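Local coordinates for interferon-activable protein 202 (Mus musculus, PDB 4LNQ) that binds double-stranded DNA without sequence specificity through its first HIN-200 domain and restrains activation of the AIM2 inflammasome, probably by sequestering cytoplasmic DNA, at residues A[171-176]-A[190-195]; A[126-131]-A[140-145]; A[65-70]-A[83-88]. All blocks are in the same frame, centred on the assembly; numbering follows the deposited sequence.

Contact 1: A[171-176]-A[190-195]; sequences FSFHLR and SFIKGE. With nucleotides of chain C.
Ser190 packs its CB over one face of the Phe173 ring, 4.2 Å from the ring centroid, while its OG branches off to the side and donates to Ser172 O at 2.6 Å; the same oxygen is hydrogen-bonded to Gly187 N. That hydroxyl stands above the carbonyl plane of Ser172 rather than within it. Its chi1 of -58° sets OG beside the backbone N and turns it onto the carbonyl. This is the tight part of the contact: Phe191 O lies in the plane of the Phe173 ring, 3.5 Å from CE1, and Ile192 meets CZ of the same ring, with Trp153 touching Phe173, Ser190 and Ile192. Phe171 and Phe191 form an antiparallel hydrogen-bonded pair, Phe171 N to Phe191 O at 2.9 Å and Phe191 N to Phe171 O at 3.1 Å.

In the fold, the short strand 191-194 is thus added to strand 168-176 in the second OB subdomain of the HIN domain. Strand 168-176 turns a corner at Ser172, where Ser172 and Phe173 both face Ile122 in a G1 beta bulge.

The more open side is the partly exposed aromatic pair, where Phe171 and Phe191 run side by side with their planes inclined at 54° and CD1 of Phe171 on CD2 of Phe191; His36 meets the Phe171 ring.

Beyond the bulge the strand reaches DNA. His174 ND1 donates in its ring plane to DA6 OP1 of chain C at 2.7 Å. Arg176 NE donates to DA6 OP2 of the same phosphate at 2.8 Å, its guanidinium lying under C8 of that base. A leucine at Arg176 would probably leave OP2 without its charged donor and take away the flat group that lies face-on to C8 of the adenine.

Contact 2: A[126-131]-A[140-145]; sequences FAVEKK and FKIKDN
Phe126 offers one face of its ring to Ile142, whose CD1 sits over it 3.7 Å from the centroid, nearest CG and offset toward the rim. Ile142 reaches there because its CG1 lies between the backbone N and the carbonyl carbon (chi1 60°), with CD1 extended onward. Ile110 touches both side chains, and Leu168 lies against Ile142. On this same face Val128 brings CG1 to the edge of the Phe140 ring, 4.0 Å from CD1. Phe140 also runs alongside the aliphatic chain of Lys131, its CE1 3.6 Å from CG of that lysine, and makes an edge-to-face pair with Tyr162.

The two segments belong to the hairpin of strands 121-133 and 138-143 in the second OB subdomain, and a classic beta bulge interrupts their antiparallel ladder: Glu129 and Lys130 both face Lys141. Lys141 O takes the Glu129 N-H at 2.7 Å, nearly head-on, and a weak second bond from Lys130 N, while Lys141 N donates to Lys130 O at 2.8 Å. Before the bulge, Lys143 N donates to Ala127 O. On the other side of that same pair a water stands in for the direct bond, accepting from Ala127 N and donating to Lys143 O at 2.6 Å.

On the face of Lys141 and Lys143 the contact is ionic. Glu129 and Lys141 lie side by side, and the bent lysine chain (chi2 and chi3 both 112°) brings NZ equally near both carboxylate oxygens, 3.2 Å from Glu129 OE1 and from OE2, in a salt bridge whose hydrogen bonds are weak. Lys143 crosses Glu129 at about a right angle, resting CD on OE1 at 3.4 Å, with its NZ in a longer salt bridge to that oxygen; together the two lysines would probably stabilise the negative charge of the glutamate.

Contact 3: A[65-70]-A[83-88]; sequences ITISKY and ATVSEA
Ala83 meets the turn of the facing segment, its CB 3.4 Å from Ser68 O, with Lys69 O close by. Thr84 follows in an antiparallel hydrogen-bonded pair with Ser68: Ser68 N donates to Thr84 O at 2.8 Å, and Thr84 N donates back to Ser68 O. Ser68 OG sits between its own backbone N and carbonyl carbon (chi1 54°), which brings it 3.3 Å from Thr84 CB. A water bonded to Ser68 OG also donates to Thr84 O, tying hydroxyl to backbone.

Val85 turns to the opposite, buried face, side by side with Ile67; its CG2 lies 4.1 Å from Ile67 CG2, and its CG1 reaches Ile65 CD1. Ile79 touches both Val85 and Ile67. The ladder thereby joins strand 84-87 to the long strand 64-73 in the first OB subdomain of the HIN domain, with strand 14-21 on the other side of 64-73.

Ser86 forms the next hydrogen-bonded pair, accepting from Thr66 N at 2.6 Å along a nearly straight N-H...O line (169°) and donating to Thr66 O. Glu87 turns its CB away from the facing strand. Ala88 then brings CB within 3.8 Å of Thr66 OG1, a hydroxyl hydrogen-bonded to Thr15.

How the contacts relate
Contacts 1 and 2 share one sheet, in which strands 168-176 and 121-133 are neighbours, and their centres are 13 Å apart. They touch directly: Ile192 CD1 packs on Phe140 CE2 at 3.4 Å, so the apolar sides of the two meet in one interior. Contact 3 belongs to the other sheet of the HIN domain, on the opposite side of the chain's centre from contact 2, with centres about 37 Å apart; from contact 1 its nearest atoms are about 16 Å away. Contact 1 grips the DNA backbone itself, whereas the nearest atom of contact 2 stays about 6 Å from the nucleic acid and that of contact 3 about 14 Å.

Contact 1: A[171-176]-A[190-195]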
# COMPACT_ATOMS: atom_id res chain seq x y z
N PHE A 171 -15.17 -17.17 -10.90
CA PHE A 171 -16.13 -17.93 -10.11
C PHE A 171 -16.06 -17.49 -8.65
O PHE A 171 -14.98 -17.45 -8.06
CB PHE A 171 -15.81 -19.42 -10.15
CG PHE A 171 -15.86 -20.02 -11.53
CD1 PHE A 171 -14.80 -19.86 -12.41
CD2 PHE A 171 -16.94 -20.80 -11.92
CE1 PHE A 171 -14.82 -20.43 -13.67
CE2 PHE A 171 -16.99 -21.39 -13.18
CZ PHE A 171 -15.93 -21.21 -14.06
N SER A 172 -17.22 -17.17 -8.09
CA SER A 172 -17.32 -16.85 -6.67
C SER A 172 -16.34 -15.74 -6.24
O SER A 172 -15.62 -15.88 -5.24
CB SER A 172 -17.10 -18.11 -5.83
OG SER A 172 -17.46 -17.89 -4.48
N PHE A 173 -16.32 -14.66 -6.99
CA PHE A 173 -15.62 -13.46 -6.51
C PHE A 173 -16.56 -12.59 -5.68
O PHE A 173 -17.78 -12.67 -5.83
CB PHE A 173 -15.07 -12.66 -7.68
CG PHE A 173 -13.69 -13.09 -8.10
CD1 PHE A 173 -13.51 -14.32 -8.72
CD2 PHE A 173 -12.58 -12.28 -7.84
CE1 PHE A 173 -12.24 -14.74 -9.10
CE2 PHE A 173 -11.31 -12.69 -8.21
CZ PHE A 173 -11.14 -13.93 -8.85
N HIS A 174 -16.00 -11.75 -4.81
CA HIS A 174 -16.82 -10.97 -3.90
C HIS A 174 -16.86 -9.52 -4.36
O HIS A 174 -15.82 -8.92 -4.57
CB HIS A 174 -16.23 -11.01 -2.48
CG HIS A 174 -16.29 -12.35 -1.84
ND1 HIS A 174 -16.80 -12.55 -0.57
CD2 HIS A 174 -15.90 -13.58 -2.28
CE1 HIS A 174 -16.73 -13.83 -0.26
NE2 HIS A 174 -16.18 -14.48 -1.28
N LEU A 175 -18.05 -8.97 -4.52
CA LEU A 175 -18.20 -7.55 -4.76
C LEU A 175 -17.86 -6.74 -3.49
O LEU A 175 -18.43 -6.96 -2.40
CB LEU A 175 -19.61 -7.22 -5.23
CG LEU A 175 -19.91 -5.74 -5.47
CD1 LEU A 175 -19.01 -5.17 -6.58
CD2 LEU A 175 -21.39 -5.53 -5.80
N ARG A 176 -16.94 -5.80 -3.63
CA ARG A 176 -16.68 -4.85 -2.56
C ARG A 176 -16.97 -3.48 -3.12
O ARG A 176 -16.36 -3.08 -4.10
CB ARG A 176 -15.23 -4.94 -2.11
CG ARG A 176 -14.84 -6.33 -1.65
CD ARG A 176 -13.55 -6.29 -0.84
NE ARG A 176 -13.21 -7.57 -0.24
CZ ARG A 176 -12.08 -7.79 0.42
NH1 ARG A 176 -11.22 -6.79 0.59
NH2 ARG A 176 -11.82 -8.99 0.94
N SER A 190 -12.84 -18.74 -4.41
CA SER A 190 -12.75 -18.11 -5.73
C SER A 190 -11.91 -18.92 -6.69
O SER A 190 -10.95 -19.58 -6.30
CB SER A 190 -12.20 -16.67 -5.64
OG SER A 190 -13.04 -15.89 -4.79
N PHE A 191 -12.27 -18.85 -7.96
CA PHE A 191 -11.51 -19.55 -8.98
C PHE A 191 -11.47 -18.66 -10.20
O PHE A 191 -12.42 -17.94 -10.50
CB PHE A 191 -12.17 -20.88 -9.33
CG PHE A 191 -11.41 -21.70 -10.37
CD1 PHE A 191 -10.18 -22.27 -10.06
CD2 PHE A 191 -11.95 -21.91 -11.63
CE1 PHE A 191 -9.49 -23.04 -11.01
CE2 PHE A 191 -11.27 -22.68 -12.59
CZ PHE A 191 -10.04 -23.24 -12.28
N ILE A 192 -10.36 -18.73 -10.90
CA ILE A 192 -10.13 -17.81 -11.98
C ILE A 192 -9.39 -18.60 -13.05
O ILE A 192 -8.51 -19.43 -12.75
CB ILE A 192 -9.34 -16.58 -11.43
CG1 ILE A 192 -9.23 -15.48 -12.47
CG2 ILE A 192 -7.98 -16.99 -10.89
CD1 ILE A 192 -8.43 -14.28 -11.95
N LYS A 193 -9.80 -18.42 -14.29
CA LYS A 193 -9.18 -19.13 -15.39
C LYS A 193 -9.38 -18.35 -16.69
O LYS A 193 -10.42 -17.72 -16.89
CB LYS A 193 -9.78 -20.54 -15.51
CG LYS A 193 -9.28 -21.30 -16.70
CD LYS A 193 -9.28 -22.81 -16.52
CE LYS A 193 -8.68 -23.48 -17.76
NZ LYS A 193 -8.47 -24.94 -17.58
N GLY A 194 -8.39 -18.39 -17.58
CA GLY A 194 -8.56 -17.80 -18.90
C GLY A 194 -9.49 -18.66 -19.75
O GLY A 194 -9.55 -19.88 -19.58
N GLU A 195 -10.23 -18.04 -20.66
CA GLU A 195 -11.04 -18.80 -21.61
C GLU A 195 -10.53 -18.69 -23.05
O GLU A 195 -10.54 -17.61 -23.63
CB GLU A 195 -12.50 -18.36 -21.55
CG GLU A 195 -13.36 -18.95 -22.66
CD GLU A 195 -14.74 -18.33 -22.72
OE1 GLU A 195 -14.96 -17.42 -23.55
OE2 GLU A 195 -15.61 -18.75 -21.92
P DA C 6 -16.11 -9.53 1.21
OP1 DA C 6 -17.26 -10.45 1.09
OP2 DA C 6 -15.02 -9.65 0.19
O5' DA C 6 -16.64 -8.02 1.25
C5' DA C 6 -17.63 -7.75 2.25
C4' DA C 6 -17.46 -6.37 2.87
O4' DA C 6 -16.47 -6.44 3.93
C3' DA C 6 -17.03 -5.25 1.92
O3' DA C 6 -17.75 -4.09 2.36
C2' DA C 6 -15.52 -5.17 2.16
C1' DA C 6 -15.45 -5.49 3.65
N9 DA C 6 -14.20 -6.08 4.13
C8 DA C 6 -13.47 -7.10 3.58
N7 DA C 6 -12.40 -7.42 4.27
C5 DA C 6 -12.42 -6.54 5.35
C6 DA C 6 -11.56 -6.36 6.45
N6 DA C 6 -10.47 -7.10 6.66
N1 DA C 6 -11.88 -5.39 7.34
C2 DA C 6 -12.99 -4.66 7.13
N3 DA C 6 -13.87 -4.73 6.13
C4 DA C 6 -13.53 -5.71 5.27
P DA C 7 -17.74 -2.76 1.48
OP1 DA C 7 -19.15 -2.41 1.17
OP2 DA C 7 -16.77 -2.94 0.38
O5' DA C 7 -17.18 -1.67 2.49
C5' DA C 7 -17.74 -1.55 3.81
C4' DA C 7 -16.85 -0.71 4.68
O4' DA C 7 -15.67 -1.46 5.05
C3' DA C 7 -16.36 0.59 4.05
O3' DA C 7 -16.48 1.60 5.06
C2' DA C 7 -14.91 0.30 3.70
C1' DA C 7 -14.51 -0.70 4.77
N9 DA C 7 -13.45 -1.63 4.37
C8 DA C 7 -13.39 -2.38 3.22
N7 DA C 7 -12.33 -3.14 3.14
C5 DA C 7 -11.64 -2.87 4.32
C6 DA C 7 -10.43 -3.36 4.85
N6 DA C 7 -9.66 -4.26 4.22
N1 DA C 7 -10.04 -2.89 6.05
C2 DA C 7 -10.81 -2.00 6.68
N3 DA C 7 -11.96 -1.46 6.29
C4 DA C 7 -12.33 -1.95 5.09

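Contact 2: A[126-131]-A[140-145]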
# COMPACT_ATOMS: atom_id res chain seq x y z
N PHE A 126 -15.38 -12.26 -18.78
CA PHE A 126 -15.17 -10.85 -19.14
C PHE A 126 -13.93 -10.63 -20.01
O PHE A 126 -12.92 -11.32 -19.86
CB PHE A 126 -15.02 -10.00 -17.88
CG PHE A 126 -16.12 -10.20 -16.86
CD1 PHE A 126 -16.06 -11.23 -15.94
CD2 PHE A 126 -17.21 -9.34 -16.83
CE1 PHE A 126 -17.08 -11.42 -15.01
CE2 PHE A 126 -18.22 -9.51 -15.90
CZ PHE A 126 -18.16 -10.56 -14.98
N ALA A 127 -14.01 -9.65 -20.92
CA ALA A 127 -12.82 -9.18 -21.63
C ALA A 127 -11.83 -8.56 -20.64
O ALA A 127 -12.23 -7.93 -19.65
CB ALA A 127 -13.21 -8.15 -22.71
N VAL A 128 -10.54 -8.74 -20.91
CA VAL A 128 -9.49 -8.18 -20.07
C VAL A 128 -8.81 -7.00 -20.78
O VAL A 128 -8.35 -7.14 -21.92
CB VAL A 128 -8.42 -9.23 -19.71
CG1 VAL A 128 -7.26 -8.60 -18.92
CG2 VAL A 128 -9.04 -10.38 -18.94
N GLU A 129 -8.73 -5.86 -20.11
CA GLU A 129 -8.05 -4.70 -20.68
C GLU A 129 -6.58 -4.69 -20.26
O GLU A 129 -5.71 -4.28 -21.03
CB GLU A 129 -8.74 -3.40 -20.26
CG GLU A 129 -8.28 -2.18 -21.07
CD GLU A 129 -9.05 -0.92 -20.73
OE1 GLU A 129 -10.30 -0.97 -20.67
OE2 GLU A 129 -8.40 0.13 -20.52
N LYS A 130 -6.31 -5.14 -19.04
CA LYS A 130 -4.95 -5.18 -18.53
C LYS A 130 -4.80 -6.16 -17.37
O LYS A 130 -5.74 -6.39 -16.61
CB LYS A 130 -4.48 -3.79 -18.08
CG LYS A 130 -2.96 -3.69 -17.92
CD LYS A 130 -2.53 -2.41 -17.22
CE LYS A 130 -1.04 -2.42 -16.90
NZ LYS A 130 -0.62 -1.21 -16.14
N LYS A 131 -3.60 -6.74 -17.25
CA LYS A 131 -3.23 -7.61 -16.14
C LYS A 131 -1.97 -7.05 -15.50
O LYS A 131 -1.04 -6.65 -16.20
CB LYS A 131 -2.94 -9.02 -16.65
CG LYS A 131 -2.55 -10.01 -15.58
CD LYS A 131 -1.87 -11.21 -16.20
CE LYS A 131 -1.22 -12.09 -15.15
NZ LYS A 131 -0.21 -13.00 -15.75
N PHE A 140 -6.57 -7.47 -12.38
CA PHE A 140 -7.04 -7.39 -13.75
C PHE A 140 -7.96 -6.20 -13.89
O PHE A 140 -8.78 -5.96 -13.01
CB PHE A 140 -7.89 -8.62 -14.08
CG PHE A 140 -7.12 -9.88 -14.14
CD1 PHE A 140 -6.53 -10.29 -15.32
CD2 PHE A 140 -7.00 -10.68 -13.01
CE1 PHE A 140 -5.83 -11.48 -15.39
CE2 PHE A 140 -6.29 -11.86 -13.07
CZ PHE A 140 -5.71 -12.27 -14.25
N LYS A 141 -7.85 -5.48 -15.00
CA LYS A 141 -8.94 -4.59 -15.39
C LYS A 141 -9.81 -5.33 -16.40
O LYS A 141 -9.36 -5.65 -17.49
CB LYS A 141 -8.40 -3.30 -16.01
CG LYS A 141 -9.48 -2.40 -16.59
CD LYS A 141 -9.66 -1.12 -15.79
CE LYS A 141 -9.19 0.11 -16.58
NZ LYS A 141 -10.03 0.39 -17.79
N ILE A 142 -11.06 -5.63 -16.02
CA ILE A 142 -11.99 -6.27 -16.95
C ILE A 142 -12.99 -5.25 -17.46
O ILE A 142 -13.19 -4.20 -16.85
CB ILE A 142 -12.72 -7.48 -16.31
CG1 ILE A 142 -13.54 -7.06 -15.08
CG2 ILE A 142 -11.71 -8.57 -15.95
CD1 ILE A 142 -14.51 -8.16 -14.55
N LYS A 143 -13.62 -5.55 -18.59
CA LYS A 143 -14.47 -4.54 -19.20
C LYS A 143 -15.53 -5.19 -20.06
O LYS A 143 -15.43 -6.37 -20.39
CB LYS A 143 -13.63 -3.59 -20.06
CG LYS A 143 -13.06 -4.23 -21.32
CD LYS A 143 -12.42 -3.18 -22.22
CE LYS A 143 -11.75 -3.81 -23.43
NZ LYS A 143 -10.82 -2.85 -24.13
N ASP A 144 -16.56 -4.42 -20.38
CA ASP A 144 -17.52 -4.78 -21.42
C ASP A 144 -17.87 -3.55 -22.23
O ASP A 144 -17.12 -2.57 -22.23
CB ASP A 144 -18.79 -5.48 -20.86
CG ASP A 144 -19.51 -4.68 -19.76
OD1 ASP A 144 -19.52 -3.43 -19.81
OD2 ASP A 144 -20.10 -5.31 -18.85
N ASN A 145 -19.00 -3.64 -22.93
CA ASN A 145 -19.57 -2.57 -23.74
C ASN A 145 -19.53 -1.20 -23.11
O ASN A 145 -19.27 -0.21 -23.79
CB ASN A 145 -21.06 -2.88 -23.95
CG ASN A 145 -21.43 -2.93 -25.39
OD1 ASN A 145 -20.66 -3.43 -26.21
ND2 ASN A 145 -22.60 -2.41 -25.72
O HOH W 1 -16.72 -8.39 -21.32

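Contact 3: A[65-70]-A[83-88]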
# COMPACT_ATOMS: atom_id res chain seq x y z
N ILE A 65 -28.94 -35.70 -11.25
CA ILE A 65 -28.55 -36.25 -9.96
C ILE A 65 -29.52 -35.79 -8.88
O ILE A 65 -30.18 -34.76 -9.03
CB ILE A 65 -27.11 -35.81 -9.55
CG1 ILE A 65 -26.98 -34.30 -9.64
CG2 ILE A 65 -26.07 -36.46 -10.45
CD1 ILE A 65 -25.58 -33.79 -9.24
N THR A 66 -29.61 -36.54 -7.80
CA THR A 66 -30.48 -36.17 -6.70
C THR A 66 -29.62 -35.86 -5.50
O THR A 66 -28.84 -36.71 -5.05
CB THR A 66 -31.45 -37.31 -6.38
OG1 THR A 66 -32.24 -37.56 -7.54
CG2 THR A 66 -32.37 -36.95 -5.20
N ILE A 67 -29.74 -34.64 -4.99
CA ILE A 67 -28.92 -34.20 -3.88
C ILE A 67 -29.75 -33.98 -2.61
O ILE A 67 -30.87 -33.48 -2.66
CB ILE A 67 -28.15 -32.91 -4.23
CG1 ILE A 67 -29.12 -31.74 -4.44
CG2 ILE A 67 -27.32 -33.10 -5.50
CD1 ILE A 67 -28.42 -30.41 -4.64
N SER A 68 -29.20 -34.38 -1.47
CA SER A 68 -29.87 -34.14 -0.19
C SER A 68 -28.83 -33.84 0.90
O SER A 68 -27.66 -34.18 0.76
CB SER A 68 -30.72 -35.35 0.21
OG SER A 68 -29.94 -36.52 0.21
N LYS A 69 -29.29 -33.23 2.00
CA LYS A 69 -28.41 -32.82 3.09
C LYS A 69 -27.31 -31.93 2.57
O LYS A 69 -26.16 -32.04 3.00
CB LYS A 69 -27.85 -34.04 3.84
CG LYS A 69 -28.95 -34.82 4.55
CD LYS A 69 -28.41 -36.00 5.36
CE LYS A 69 -29.54 -36.64 6.17
NZ LYS A 69 -29.11 -37.83 6.95
N TYR A 70 -27.66 -31.09 1.61
CA TYR A 70 -26.78 -30.03 1.10
C TYR A 70 -27.07 -28.75 1.87
O TYR A 70 -28.03 -28.68 2.64
CB TYR A 70 -27.01 -29.80 -0.41
CG TYR A 70 -28.42 -29.35 -0.74
CD1 TYR A 70 -29.45 -30.27 -0.89
CD2 TYR A 70 -28.72 -27.99 -0.92
CE1 TYR A 70 -30.75 -29.86 -1.20
CE2 TYR A 70 -30.00 -27.57 -1.21
CZ TYR A 70 -31.01 -28.51 -1.36
OH TYR A 70 -32.28 -28.09 -1.65
N ALA A 83 -23.42 -34.53 2.55
CA ALA A 83 -24.48 -34.67 1.54
C ALA A 83 -24.61 -36.09 0.98
O ALA A 83 -23.65 -36.87 1.01
CB ALA A 83 -24.29 -33.68 0.41
N THR A 84 -25.81 -36.41 0.50
CA THR A 84 -26.05 -37.62 -0.29
C THR A 84 -26.36 -37.21 -1.73
O THR A 84 -27.20 -36.33 -1.97
CB THR A 84 -27.23 -38.45 0.27
OG1 THR A 84 -26.88 -38.98 1.55
CG2 THR A 84 -27.58 -39.61 -0.67
N VAL A 85 -25.64 -37.80 -2.67
CA VAL A 85 -25.82 -37.49 -4.08
C VAL A 85 -25.92 -38.79 -4.85
O VAL A 85 -25.01 -39.63 -4.79
CB VAL A 85 -24.65 -36.67 -4.62
CG1 VAL A 85 -24.87 -36.31 -6.08
CG2 VAL A 85 -24.44 -35.39 -3.78
N SER A 86 -27.03 -38.99 -5.57
CA SER A 86 -27.20 -40.21 -6.36
C SER A 86 -27.70 -39.86 -7.75
O SER A 86 -28.25 -38.78 -7.95
CB SER A 86 -28.20 -41.15 -5.68
OG SER A 86 -29.46 -40.52 -5.54
N GLU A 87 -27.49 -40.77 -8.70
CA GLU A 87 -28.01 -40.58 -10.04
C GLU A 87 -29.53 -40.63 -9.98
O GLU A 87 -30.09 -41.46 -9.26
CB GLU A 87 -27.50 -41.68 -10.97
CG GLU A 87 -26.00 -41.68 -11.17
CD GLU A 87 -25.52 -42.89 -11.94
OE1 GLU A 87 -26.37 -43.68 -12.40
OE2 GLU A 87 -24.29 -43.04 -12.10
N ALA A 88 -30.18 -39.73 -10.72
CA ALA A 88 -31.63 -39.66 -10.71
C ALA A 88 -32.23 -40.81 -11.51
O ALA A 88 -31.65 -41.26 -12.50
CB ALA A 88 -32.09 -38.33 -11.26
O HOH W 2 -30.00 -37.32 -2.44